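Local coordinates for conjugal transfer protein TRWB (Escherichia coli, PDB 1E9S) that probably serves as the DNA-binding coupling protein of conjugation, a P-loop NTPase that links the DNA substrate to a type IV secretion machinery, at residues Leu403-Gly408 with Val418-Lys423; Leu56-Ala61 with Ser339-Gly344; Val40-Val45 with Arg71-Thr76; Gly345-Pro350 with Ile397-Asp402. All coordinates share one frame; numbering follows the deposited sequence.

Contact 1 (Leu403-Gly408 with Val418-Lys423); sequences LTAYVG and VPLEIK
Leu403 and Leu420 meet at the open end of a beta hairpin, where the backbone N of Leu420 donates to Leu403 O at 2.6 Å. The bond is nearly straight at its hydrogen, but it reaches the oxygen from above the carbonyl plane. Further in, Ala405 and Val418 form a hydrogen-bonded antiparallel pair, with N to O distances of 2.7 Å in both directions, and Thr404 faces Pro419 as a non-hydrogen-bonded pair. The side chain of Leu403 can be followed outward. Its CB lies 3.7 Å from Leu420 O; CG, beside the backbone N (chi1 -61°), leads to the two methyls; CD2 rests 4.1 Å from Leu420 CB, while CD1 carries on to Ile422 CD1 at 3.3 Å. Leu403 and Ile422 cross at about a right angle, with CD1 of Leu403 against the CG1-CD1 end of Ile422. Leu420 CD1 in turn packs on Ala405 CB at 3.7 Å, and diagonally across from its partner Ala405, Val418 CG2 meets Val407 CG2 at 3.5 Å. Val68 and Leu69 of helix 66-79 touch Leu403 and Leu420, respectively. An alanine in place of Leu403 would remove both methyl branches and would probably leave Ile422 CD1 without its apolar neighbour and open a gap beside Val68. The three backbone bonds set the pairing of the segments, whereas the side-chain contribution is wholly apolar, so cohesion rests on main-chain polarity and on hydrocarbon contacts, which Leu403 and Leu420 extend to the helix.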
loop_
_atom_site.group_PDB
_atom_site.type_symbol
_atom_site.label_atom_id
_atom_site.label_comp_id
_atom_site.label_asym_id
_atom_site.label_seq_id
_atom_site.Cartn_x
_atom_site.Cartn_y
_atom_site.Cartn_z
ATOM N N LEU A 403 9.243 -3.373 -36.789
ATOM C CA LEU A 403 8.967 -2.384 -37.816
ATOM C C LEU A 403 7.481 -2.286 -38.160
ATOM O O LEU A 403 7.103 -1.970 -39.284
ATOM C CB LEU A 403 9.792 -2.705 -39.057
ATOM C CG LEU A 403 11.291 -2.670 -38.762
ATOM C CD1 LEU A 403 12.068 -3.094 -39.991
ATOM C CD2 LEU A 403 11.682 -1.275 -38.335
ATOM N N THR A 404 6.641 -2.573 -37.179
ATOM C CA THR A 404 5.197 -2.482 -37.340
ATOM C C THR A 404 4.737 -1.682 -36.129
ATOM O O THR A 404 5.190 -1.945 -35.017
ATOM C CB THR A 404 4.538 -3.869 -37.299
ATOM O OG1 THR A 404 5.093 -4.692 -38.328
ATOM C CG2 THR A 404 3.037 -3.761 -37.480
ATOM N N ALA A 405 3.838 -0.722 -36.328
ATOM C CA ALA A 405 3.387 0.103 -35.219
ATOM C C ALA A 405 1.951 0.557 -35.333
ATOM O O ALA A 405 1.401 0.631 -36.416
ATOM C CB ALA A 405 4.288 1.318 -35.105
ATOM N N TYR A 406 1.338 0.847 -34.194
ATOM C CA TYR A 406 -0.018 1.362 -34.179
ATOM C C TYR A 406 0.167 2.847 -33.966
ATOM O O TYR A 406 0.849 3.268 -33.035
ATOM C CB TYR A 406 -0.843 0.770 -33.038
ATOM C CG TYR A 406 -1.333 -0.627 -33.316
ATOM C CD1 TYR A 406 -2.392 -0.849 -34.191
ATOM C CD2 TYR A 406 -0.720 -1.731 -32.732
ATOM C CE1 TYR A 406 -2.825 -2.142 -34.481
ATOM C CE2 TYR A 406 -1.146 -3.023 -33.007
ATOM C CZ TYR A 406 -2.195 -3.226 -33.879
ATOM O OH TYR A 406 -2.621 -4.516 -34.124
ATOM N N VAL A 407 -0.419 3.642 -34.844
ATOM C CA VAL A 407 -0.294 5.076 -34.738
ATOM C C VAL A 407 -1.619 5.685 -34.324
ATOM O O VAL A 407 -2.615 5.593 -35.040
ATOM C CB VAL A 407 0.167 5.682 -36.078
ATOM C CG1 VAL A 407 0.148 7.191 -36.009
ATOM C CG2 VAL A 407 1.560 5.187 -36.401
ATOM N N GLY A 408 -1.625 6.304 -33.150
ATOM C CA GLY A 408 -2.828 6.938 -32.653
ATOM C C GLY A 408 -2.566 8.408 -32.412
ATOM O O GLY A 408 -2.018 8.790 -31.379
ATOM N N VAL A 418 0.607 0.368 -38.965
ATOM C CA VAL A 418 1.447 0.753 -40.086
ATOM C C VAL A 418 2.849 0.166 -40.006
ATOM O O VAL A 418 3.397 -0.026 -38.922
ATOM C CB VAL A 418 1.568 2.282 -40.184
ATOM C CG1 VAL A 418 0.207 2.882 -40.417
ATOM C CG2 VAL A 418 2.210 2.841 -38.941
ATOM N N PRO A 419 3.449 -0.137 -41.165
ATOM C CA PRO A 419 4.796 -0.704 -41.223
ATOM C C PRO A 419 5.813 0.422 -41.354
ATOM O O PRO A 419 5.546 1.448 -41.988
ATOM C CB PRO A 419 4.736 -1.551 -42.475
ATOM C CG PRO A 419 3.976 -0.617 -43.399
ATOM C CD PRO A 419 2.843 -0.105 -42.512
ATOM N N LEU A 420 6.974 0.228 -40.742
ATOM C CA LEU A 420 8.049 1.211 -40.797
ATOM C C LEU A 420 9.064 0.821 -41.868
ATOM O O LEU A 420 9.499 -0.331 -41.944
ATOM C CB LEU A 420 8.758 1.317 -39.443
ATOM C CG LEU A 420 8.065 2.097 -38.322
ATOM C CD1 LEU A 420 6.767 1.418 -37.908
ATOM C CD2 LEU A 420 9.011 2.187 -37.141
ATOM N N GLU A 421 9.431 1.794 -42.692
ATOM C CA GLU A 421 10.394 1.586 -43.766
ATOM C C GLU A 421 11.783 1.932 -43.247
ATOM O O GLU A 421 11.991 3.023 -42.714
ATOM C CB GLU A 421 10.013 2.490 -44.937
ATOM C CG GLU A 421 11.023 2.654 -46.034
ATOM C CD GLU A 421 10.555 3.698 -47.030
ATOM O OE1 GLU A 421 9.499 3.470 -47.667
ATOM O OE2 GLU A 421 11.228 4.748 -47.161
ATOM N N ILE A 422 12.726 1.006 -43.384
ATOM C CA ILE A 422 14.083 1.261 -42.915
ATOM C C ILE A 422 14.870 2.112 -43.905
ATOM O O ILE A 422 15.662 1.582 -44.685
ATOM C CB ILE A 422 14.880 -0.037 -42.681
ATOM C CG1 ILE A 422 14.190 -0.901 -41.630
ATOM C CG2 ILE A 422 16.288 0.314 -42.187
ATOM C CD1 ILE A 422 14.975 -2.150 -41.275
ATOM N N LYS A 423 14.659 3.426 -43.871
ATOM C CA LYS A 423 15.375 4.318 -44.770
ATOM C C LYS A 423 16.847 4.313 -44.395
ATOM O O LYS A 423 17.205 4.200 -43.225
ATOM C CB LYS A 423 14.828 5.746 -44.710
ATOM C CG LYS A 423 15.448 6.629 -45.803
ATOM C CD LYS A 423 14.727 7.962 -45.982
ATOM C CE LYS A 423 15.178 8.679 -47.263
ATOM N NZ LYS A 423 16.649 8.963 -47.291
#

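Contact 2 (Leu56-Ala61 with Ser339-Gly344); sequences LLVNGA and SLVVLG
Leu57 and Asn59 draw the strand 339-342 alongside in parallel register, each giving its N-H to segment 339-344 and receiving one in return at its carbonyl. Leu57 N donates to Ser339 O at 2.8 Å, and Leu57 O accepts from Val341 N at 3.0 Å. The pattern repeats two residues on: Asn59 N reaches Val341 O at 2.8 Å, with the donor nearly along the C=O axis, and Asn59 O takes Leu343 N at 2.7 Å. A fifth, longer bond, Ala61 N to Gly344 O at 3.2 Å, extends the pairing past Gly60 and comes in above the carbonyl plane. Gly60 has no side chain, and a CB there would collide with Leu343 CB. Ala61 O accepts from Thr64 OG1, and Gly60 O has a weak bond from Lys66 NZ. The Asn59 side chain, its CG anti to the backbone N (chi1 -171°), presents OD1 to a water that donates to it at 2.8 Å; the same water weakly accepts from Gly344 N, tying the amide to segment 339-344. Asn59 ND2 is held weakly by Gln316 O, and Ser339 OG accepts from Ala410 N. On the face carrying Leu56 and Val341, Leu56 CD1 packs on Val341 CG2 at 3.6 Å. That face meets Leu73 and Leu69 of helix 66-79, while Asn59, Leu340 and Val342 lie against Met356 of helix 350-360, so helices sandwich the contact. Within the sheet, strand 309-315 pairs with strand 56-59 and strand 404-408 with strand 339-342.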
loop_
_atom_site.group_PDB
_atom_site.type_symbol
_atom_site.label_atom_id
_atom_site.label_comp_id
_atom_site.label_asym_id
_atom_site.label_seq_id
_atom_site.Cartn_x
_atom_site.Cartn_y
_atom_site.Cartn_z
ATOM N N LEU A 56 4.385 13.654 -28.788
ATOM C CA LEU A 56 4.289 12.275 -29.213
ATOM C C LEU A 56 5.025 11.334 -28.284
ATOM O O LEU A 56 6.174 11.562 -27.918
ATOM C CB LEU A 56 4.860 12.141 -30.625
ATOM C CG LEU A 56 4.960 10.742 -31.206
ATOM C CD1 LEU A 56 3.577 10.165 -31.487
ATOM C CD2 LEU A 56 5.763 10.842 -32.470
ATOM N N LEU A 57 4.344 10.261 -27.912
ATOM C CA LEU A 57 4.922 9.260 -27.041
ATOM C C LEU A 57 5.076 7.964 -27.823
ATOM O O LEU A 57 4.100 7.390 -28.282
ATOM C CB LEU A 57 4.023 9.039 -25.832
ATOM C CG LEU A 57 4.636 8.184 -24.722
ATOM C CD1 LEU A 57 6.011 8.697 -24.325
ATOM C CD2 LEU A 57 3.719 8.244 -23.527
ATOM N N VAL A 58 6.314 7.520 -27.989
ATOM C CA VAL A 58 6.587 6.300 -28.721
ATOM C C VAL A 58 6.935 5.201 -27.752
ATOM O O VAL A 58 7.988 5.218 -27.133
ATOM C CB VAL A 58 7.748 6.493 -29.694
ATOM C CG1 VAL A 58 7.959 5.232 -30.505
ATOM C CG2 VAL A 58 7.459 7.677 -30.593
ATOM N N ASN A 59 6.039 4.235 -27.623
ATOM C CA ASN A 59 6.254 3.130 -26.706
ATOM C C ASN A 59 6.569 1.839 -27.453
ATOM O O ASN A 59 5.928 1.513 -28.441
ATOM C CB ASN A 59 5.017 2.942 -25.819
ATOM C CG ASN A 59 5.247 1.946 -24.692
ATOM O OD1 ASN A 59 5.399 0.747 -24.930
ATOM N ND2 ASN A 59 5.288 2.441 -23.462
ATOM N N GLY A 60 7.562 1.105 -26.981
ATOM C CA GLY A 60 7.909 -0.141 -27.627
ATOM C C GLY A 60 9.157 -0.768 -27.048
ATOM O O GLY A 60 9.945 -0.099 -26.394
ATOM N N ALA A 61 9.339 -2.061 -27.290
ATOM C CA ALA A 61 10.508 -2.779 -26.796
ATOM C C ALA A 61 11.770 -2.348 -27.545
ATOM O O ALA A 61 11.737 -1.410 -28.343
ATOM C CB ALA A 61 10.296 -4.285 -26.940
ATOM N N SER A 339 -0.374 12.199 -28.616
ATOM C CA SER A 339 -0.232 11.227 -29.697
ATOM C C SER A 339 0.593 10.055 -29.203
ATOM O O SER A 339 1.583 10.224 -28.498
ATOM C CB SER A 339 0.445 11.849 -30.917
ATOM O OG SER A 339 -0.423 12.743 -31.578
ATOM N N LEU A 340 0.183 8.862 -29.598
ATOM C CA LEU A 340 0.841 7.647 -29.175
ATOM C C LEU A 340 1.168 6.715 -30.325
ATOM O O LEU A 340 0.407 6.582 -31.273
ATOM C CB LEU A 340 -0.069 6.919 -28.184
ATOM C CG LEU A 340 0.262 5.501 -27.728
ATOM C CD1 LEU A 340 1.535 5.499 -26.878
ATOM C CD2 LEU A 340 -0.912 4.953 -26.954
ATOM N N VAL A 341 2.309 6.059 -30.223
ATOM C CA VAL A 341 2.741 5.092 -31.214
ATOM C C VAL A 341 3.130 3.857 -30.408
ATOM O O VAL A 341 3.992 3.937 -29.526
ATOM C CB VAL A 341 3.966 5.597 -31.994
ATOM C CG1 VAL A 341 4.516 4.507 -32.867
ATOM C CG2 VAL A 341 3.590 6.796 -32.822
ATOM N N VAL A 342 2.472 2.732 -30.683
ATOM C CA VAL A 342 2.755 1.488 -29.974
ATOM C C VAL A 342 3.513 0.540 -30.895
ATOM O O VAL A 342 2.984 0.081 -31.900
ATOM C CB VAL A 342 1.453 0.807 -29.487
ATOM C CG1 VAL A 342 1.784 -0.445 -28.683
ATOM C CG2 VAL A 342 0.648 1.769 -28.643
ATOM N N LEU A 343 4.757 0.248 -30.536
ATOM C CA LEU A 343 5.609 -0.608 -31.341
ATOM C C LEU A 343 5.638 -2.078 -30.953
ATOM O O LEU A 343 6.340 -2.872 -31.572
ATOM C CB LEU A 343 7.037 -0.054 -31.356
ATOM C CG LEU A 343 7.374 0.881 -32.525
ATOM C CD1 LEU A 343 6.315 1.933 -32.660
ATOM C CD2 LEU A 343 8.706 1.538 -32.298
ATOM N N GLY A 344 4.892 -2.467 -29.937
ATOM C CA GLY A 344 4.910 -3.875 -29.592
ATOM C C GLY A 344 5.997 -4.239 -28.610
ATOM O O GLY A 344 7.163 -3.905 -28.800
HETATM O O HOH W 1 4.744 -1.226 -26.841
#

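Contact 3 (Val40-Val45 with Arg71-Thr76); sequences VTVAGV and RELAYT
Val40 and Thr41 pass along helix 66-79, with Thr41 CA 5.6 Å from Leu73 CA, before the chain reverses through a type I' turn from Val42 to Val45. Glu72 reaches two points of the segment. Extended beyond CG, it brings OE2 between two donors, Thr41 OG1 at 2.6 Å and Gly44 N at 2.8 Å. The hydroxyl uses the anti lone pair of OE2 and the amide the syn one, so both sides of this oxygen are occupied and the carboxylate is probably held against turning. Thr41 OG1 sits between its backbone N and carbonyl carbon (chi1 56°), which points it at the glutamate. One helical turn on, Thr76 OG1 accepts from Thr41 N at 3.1 Å and itself donates to Glu72 O at 2.9 Å, relaying the helix carbonyl to the loop. Its methyl CG2 lies 3.4 Å from Thr41 OG1. Beside these polar links, Val40 CG1 packs on Leu73 CD2 at 3.3 Å, the two side chains crossing obliquely, and Val42 CG2 approaches Leu73 CG at 4.3 Å. Trp282 of strand 281-285 touches both Val40 and Leu73 and helps to cover this apolar side. The result is a tight beta hairpin with a two-residue loop, strands 41-42 and 45-46, docked by its turn and first strand onto the helix that follows a probable Walker A loop in the P-loop NTPase fold.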
loop_
_atom_site.group_PDB
_atom_site.type_symbol
_atom_site.label_atom_id
_atom_site.label_comp_id
_atom_site.label_asym_id
_atom_site.label_seq_id
_atom_site.Cartn_x
_atom_site.Cartn_y
_atom_site.Cartn_z
ATOM N N VAL A 40 5.397 16.512 -41.188
ATOM C CA VAL A 40 6.436 15.632 -40.691
ATOM C C VAL A 40 5.774 14.249 -40.719
ATOM O O VAL A 40 4.558 14.162 -40.756
ATOM C CB VAL A 40 6.813 16.093 -39.263
ATOM C CG1 VAL A 40 6.569 15.013 -38.256
ATOM C CG2 VAL A 40 8.229 16.595 -39.251
ATOM N N THR A 41 6.535 13.166 -40.738
ATOM C CA THR A 41 5.879 11.862 -40.764
ATOM C C THR A 41 6.250 10.923 -39.624
ATOM O O THR A 41 7.399 10.876 -39.177
ATOM C CB THR A 41 6.107 11.107 -42.108
ATOM O OG1 THR A 41 7.506 10.976 -42.370
ATOM C CG2 THR A 41 5.455 11.854 -43.246
ATOM N N VAL A 42 5.248 10.184 -39.160
ATOM C CA VAL A 42 5.415 9.222 -38.087
ATOM C C VAL A 42 5.086 7.847 -38.668
ATOM O O VAL A 42 3.940 7.562 -39.009
ATOM C CB VAL A 42 4.481 9.547 -36.895
ATOM C CG1 VAL A 42 4.736 8.577 -35.752
ATOM C CG2 VAL A 42 4.747 10.968 -36.405
ATOM N N ALA A 43 6.101 7.003 -38.796
ATOM C CA ALA A 43 5.905 5.677 -39.350
ATOM C C ALA A 43 5.263 5.771 -40.739
ATOM O O ALA A 43 4.433 4.937 -41.122
ATOM C CB ALA A 43 5.035 4.850 -38.421
ATOM N N GLY A 44 5.654 6.796 -41.491
ATOM C CA GLY A 44 5.135 6.975 -42.835
ATOM C C GLY A 44 3.843 7.760 -42.899
ATOM O O GLY A 44 3.461 8.244 -43.964
ATOM N N VAL A 45 3.167 7.888 -41.761
ATOM C CA VAL A 45 1.909 8.621 -41.697
ATOM C C VAL A 45 2.167 10.106 -41.431
ATOM O O VAL A 45 2.833 10.459 -40.453
ATOM C CB VAL A 45 1.015 8.083 -40.559
ATOM C CG1 VAL A 45 -0.316 8.782 -40.549
ATOM C CG2 VAL A 45 0.859 6.595 -40.682
ATOM N N ARG A 71 14.278 8.623 -36.359
ATOM C CA ARG A 71 15.158 9.034 -37.449
ATOM C C ARG A 71 14.326 9.697 -38.571
ATOM O O ARG A 71 14.673 10.772 -39.065
ATOM C CB ARG A 71 15.878 7.791 -37.971
ATOM C CG ARG A 71 17.168 7.992 -38.738
ATOM C CD ARG A 71 18.407 7.597 -37.923
ATOM N NE ARG A 71 18.370 6.240 -37.377
ATOM C CZ ARG A 71 18.172 5.134 -38.088
ATOM N NH1 ARG A 71 17.982 5.202 -39.398
ATOM N NH2 ARG A 71 18.169 3.951 -37.484
ATOM N N GLU A 72 13.227 9.053 -38.962
ATOM C CA GLU A 72 12.343 9.574 -40.006
ATOM C C GLU A 72 11.644 10.858 -39.581
ATOM O O GLU A 72 11.440 11.769 -40.375
ATOM C CB GLU A 72 11.284 8.535 -40.364
ATOM C CG GLU A 72 10.084 9.117 -41.092
ATOM C CD GLU A 72 8.981 8.101 -41.306
ATOM O OE1 GLU A 72 9.216 6.894 -41.033
ATOM O OE2 GLU A 72 7.881 8.516 -41.756
ATOM N N LEU A 73 11.264 10.911 -38.315
ATOM C CA LEU A 73 10.586 12.074 -37.769
ATOM C C LEU A 73 11.546 13.260 -37.789
ATOM O O LEU A 73 11.170 14.367 -38.167
ATOM C CB LEU A 73 10.150 11.786 -36.333
ATOM C CG LEU A 73 8.799 12.313 -35.884
ATOM C CD1 LEU A 73 8.614 11.992 -34.410
ATOM C CD2 LEU A 73 8.721 13.789 -36.139
ATOM N N ALA A 74 12.789 13.021 -37.381
ATOM C CA ALA A 74 13.799 14.072 -37.361
ATOM C C ALA A 74 14.128 14.538 -38.774
ATOM O O ALA A 74 14.224 15.733 -39.036
ATOM C CB ALA A 74 15.050 13.570 -36.676
ATOM N N TYR A 75 14.302 13.583 -39.681
ATOM C CA TYR A 75 14.607 13.877 -41.072
ATOM C C TYR A 75 13.539 14.767 -41.710
ATOM O O TYR A 75 13.843 15.858 -42.189
ATOM C CB TYR A 75 14.727 12.572 -41.847
ATOM C CG TYR A 75 15.128 12.731 -43.283
ATOM C CD1 TYR A 75 16.282 13.431 -43.622
ATOM C CD2 TYR A 75 14.363 12.176 -44.305
ATOM C CE1 TYR A 75 16.670 13.579 -44.943
ATOM C CE2 TYR A 75 14.740 12.314 -45.638
ATOM C CZ TYR A 75 15.898 13.021 -45.951
ATOM O OH TYR A 75 16.284 13.189 -47.265
ATOM N N THR A 76 12.290 14.311 -41.710
ATOM C CA THR A 76 11.209 15.091 -42.303
ATOM C C THR A 76 11.003 16.437 -41.617
ATOM O O THR A 76 10.472 17.368 -42.213
ATOM C CB THR A 76 9.877 14.308 -42.300
ATOM O OG1 THR A 76 9.579 13.857 -40.977
ATOM C CG2 THR A 76 9.969 13.126 -43.218
#

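Contact 4 (Gly345-Pro350 with Ile397-Asp402); sequences GSRTDP and IANLPD
Gly345 and Ala398 bring the two segments together with CA atoms 5.0 Å apart, a close approach between backbones. Ile397 CG2 lies 3.9 Å from Gly345 N, which also makes a weak, bent hydrogen bond to Ile397 O at 3.4 Å. Ala398 CB then meets Arg347 CA at 4.1 Å, setting the methyl against the backbone of the turn. That turn, type I from Ser346 to Asp349, leads into helix 350-360: Ser346 OG accepts from Thr348 N at 3.1 Å in an ST turn and also hydrogen-bonds Phe337 O of a neighbouring subunit, and Asp349 occupies the helix N-cap. Past Ala398 the contact thins to a single side-chain approach, on a side that faces the same neighbouring subunit. The Arg347 chain bends at its third torsion (chi3 78°) and carries NH2 to within 2.7 Å of Asn399 OD1, with the guanidinium and amide planes 73° apart. Asn399 ND2 is held by Ala395 O and by Thr21 OG1 of that neighbouring subunit, which should fix the rotation of the amide and leave OD1 turned to the arginine. Replacing Arg347 with an alanine would take the guanidinium away and would probably leave Asn399 OD1 without its positive neighbour and Phe409 of the same neighbouring subunit without the chain it packs on. The partly exposed Asp402 turns instead to Arg54 of that neighbouring subunit in a salt bridge.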
loop_
_atom_site.group_PDB
_atom_site.type_symbol
_atom_site.label_atom_id
_atom_site.label_comp_id
_atom_site.label_asym_id
_atom_site.label_seq_id
_atom_site.Cartn_x
_atom_site.Cartn_y
_atom_site.Cartn_z
ATOM N N GLY A 345 5.601 -4.951 -27.560
ATOM C CA GLY A 345 6.535 -5.326 -26.527
ATOM C C GLY A 345 6.773 -6.801 -26.365
ATOM O O GLY A 345 6.512 -7.585 -27.264
ATOM N N SER A 346 7.276 -7.165 -25.194
ATOM C CA SER A 346 7.609 -8.537 -24.862
ATOM C C SER A 346 6.430 -9.279 -24.271
ATOM O O SER A 346 5.575 -8.682 -23.633
ATOM C CB SER A 346 8.770 -8.550 -23.867
ATOM O OG SER A 346 9.119 -9.878 -23.513
ATOM N N ARG A 347 6.381 -10.587 -24.493
ATOM C CA ARG A 347 5.302 -11.376 -23.937
ATOM C C ARG A 347 5.540 -11.478 -22.431
ATOM O O ARG A 347 4.639 -11.815 -21.676
ATOM C CB ARG A 347 5.254 -12.791 -24.545
ATOM C CG ARG A 347 6.188 -13.081 -25.704
ATOM C CD ARG A 347 6.210 -14.584 -26.015
ATOM N NE ARG A 347 5.043 -15.036 -26.772
ATOM C CZ ARG A 347 4.925 -14.947 -28.095
ATOM N NH1 ARG A 347 5.903 -14.423 -28.824
ATOM N NH2 ARG A 347 3.826 -15.381 -28.695
ATOM N N THR A 348 6.759 -11.176 -21.998
ATOM C CA THR A 348 7.107 -11.243 -20.580
ATOM C C THR A 348 6.694 -9.973 -19.828
ATOM O O THR A 348 7.021 -9.805 -18.651
ATOM C CB THR A 348 8.614 -11.442 -20.393
ATOM O OG1 THR A 348 9.295 -10.350 -21.012
ATOM C CG2 THR A 348 9.074 -12.756 -21.015
ATOM N N ASP A 349 5.987 -9.081 -20.512
ATOM C CA ASP A 349 5.522 -7.850 -19.888
ATOM C C ASP A 349 4.032 -7.669 -20.164
ATOM O O ASP A 349 3.615 -6.715 -20.826
ATOM C CB ASP A 349 6.299 -6.654 -20.429
ATOM C CG ASP A 349 5.960 -5.362 -19.717
ATOM O OD1 ASP A 349 5.305 -5.400 -18.649
ATOM O OD2 ASP A 349 6.364 -4.297 -20.224
ATOM N N PRO A 350 3.197 -8.582 -19.640
ATOM C CA PRO A 350 1.748 -8.501 -19.850
ATOM C C PRO A 350 1.099 -7.224 -19.323
ATOM O O PRO A 350 0.080 -6.778 -19.845
ATOM C CB PRO A 350 1.230 -9.755 -19.150
ATOM C CG PRO A 350 2.174 -9.907 -18.015
ATOM C CD PRO A 350 3.518 -9.650 -18.671
ATOM N N ILE A 397 -0.269 -6.869 -29.399
ATOM C CA ILE A 397 0.876 -5.990 -29.201
ATOM C C ILE A 397 2.136 -6.812 -28.912
ATOM O O ILE A 397 3.214 -6.494 -29.403
ATOM C CB ILE A 397 0.603 -4.988 -28.054
ATOM C CG1 ILE A 397 -0.537 -4.056 -28.462
ATOM C CG2 ILE A 397 1.823 -4.158 -27.779
ATOM C CD1 ILE A 397 -1.104 -3.226 -27.349
ATOM N N ALA A 398 1.994 -7.883 -28.142
ATOM C CA ALA A 398 3.126 -8.743 -27.807
ATOM C C ALA A 398 3.633 -9.516 -29.018
ATOM O O ALA A 398 4.814 -9.838 -29.107
ATOM C CB ALA A 398 2.732 -9.712 -26.714
ATOM N N ASN A 399 2.729 -9.807 -29.948
ATOM C CA ASN A 399 3.057 -10.558 -31.159
ATOM C C ASN A 399 3.271 -9.668 -32.381
ATOM O O ASN A 399 3.249 -10.152 -33.508
ATOM C CB ASN A 399 1.946 -11.573 -31.459
ATOM C CG ASN A 399 1.835 -12.657 -30.402
ATOM O OD1 ASN A 399 2.641 -13.584 -30.368
ATOM N ND2 ASN A 399 0.841 -12.541 -29.527
ATOM N N LEU A 400 3.461 -8.370 -32.166
ATOM C CA LEU A 400 3.696 -7.458 -33.278
ATOM C C LEU A 400 5.075 -7.733 -33.862
ATOM O O LEU A 400 6.050 -7.898 -33.123
ATOM C CB LEU A 400 3.636 -5.995 -32.817
ATOM C CG LEU A 400 2.311 -5.241 -32.869
ATOM C CD1 LEU A 400 2.528 -3.808 -32.401
ATOM C CD2 LEU A 400 1.771 -5.271 -34.284
ATOM N N PRO A 401 5.174 -7.814 -35.197
ATOM C CA PRO A 401 6.475 -8.065 -35.818
ATOM C C PRO A 401 7.244 -6.744 -35.789
ATOM O O PRO A 401 6.631 -5.676 -35.725
ATOM C CB PRO A 401 6.095 -8.492 -37.229
ATOM C CG PRO A 401 4.886 -7.645 -37.494
ATOM C CD PRO A 401 4.106 -7.776 -36.212
ATOM N N ASP A 402 8.572 -6.802 -35.825
ATOM C CA ASP A 402 9.353 -5.570 -35.793
ATOM C C ASP A 402 9.003 -4.669 -36.968
ATOM O O ASP A 402 8.526 -5.139 -38.004
ATOM C CB ASP A 402 10.858 -5.856 -35.818
ATOM C CG ASP A 402 11.359 -6.518 -34.549
ATOM O OD1 ASP A 402 10.724 -6.347 -33.479
ATOM O OD2 ASP A 402 12.408 -7.203 -34.632
#

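Overall arrangement
Contact 2 lies in the central sheet. Contact 1, its centre about 10 Å away, adds the hairpin to the same sheet: Tyr406 O and Val342 N are 2.9 Å apart, a probable hydrogen bond. The centre of contact 3 is about 10 Å from that of contact 1 and about 14 Å from that of contact 2; Val42 and Leu73 join its turn and helix to Val341 and Leu56. Contact 4, about 12 Å from contact 2 and 23 Å from contact 3 between centres, touches contact 2 through Ile397 and Leu400. Gly60 of the probable Walker A loop belongs to contact 2 and Leu403 of contact 1 touches that loop, so both border the likely nucleotide site.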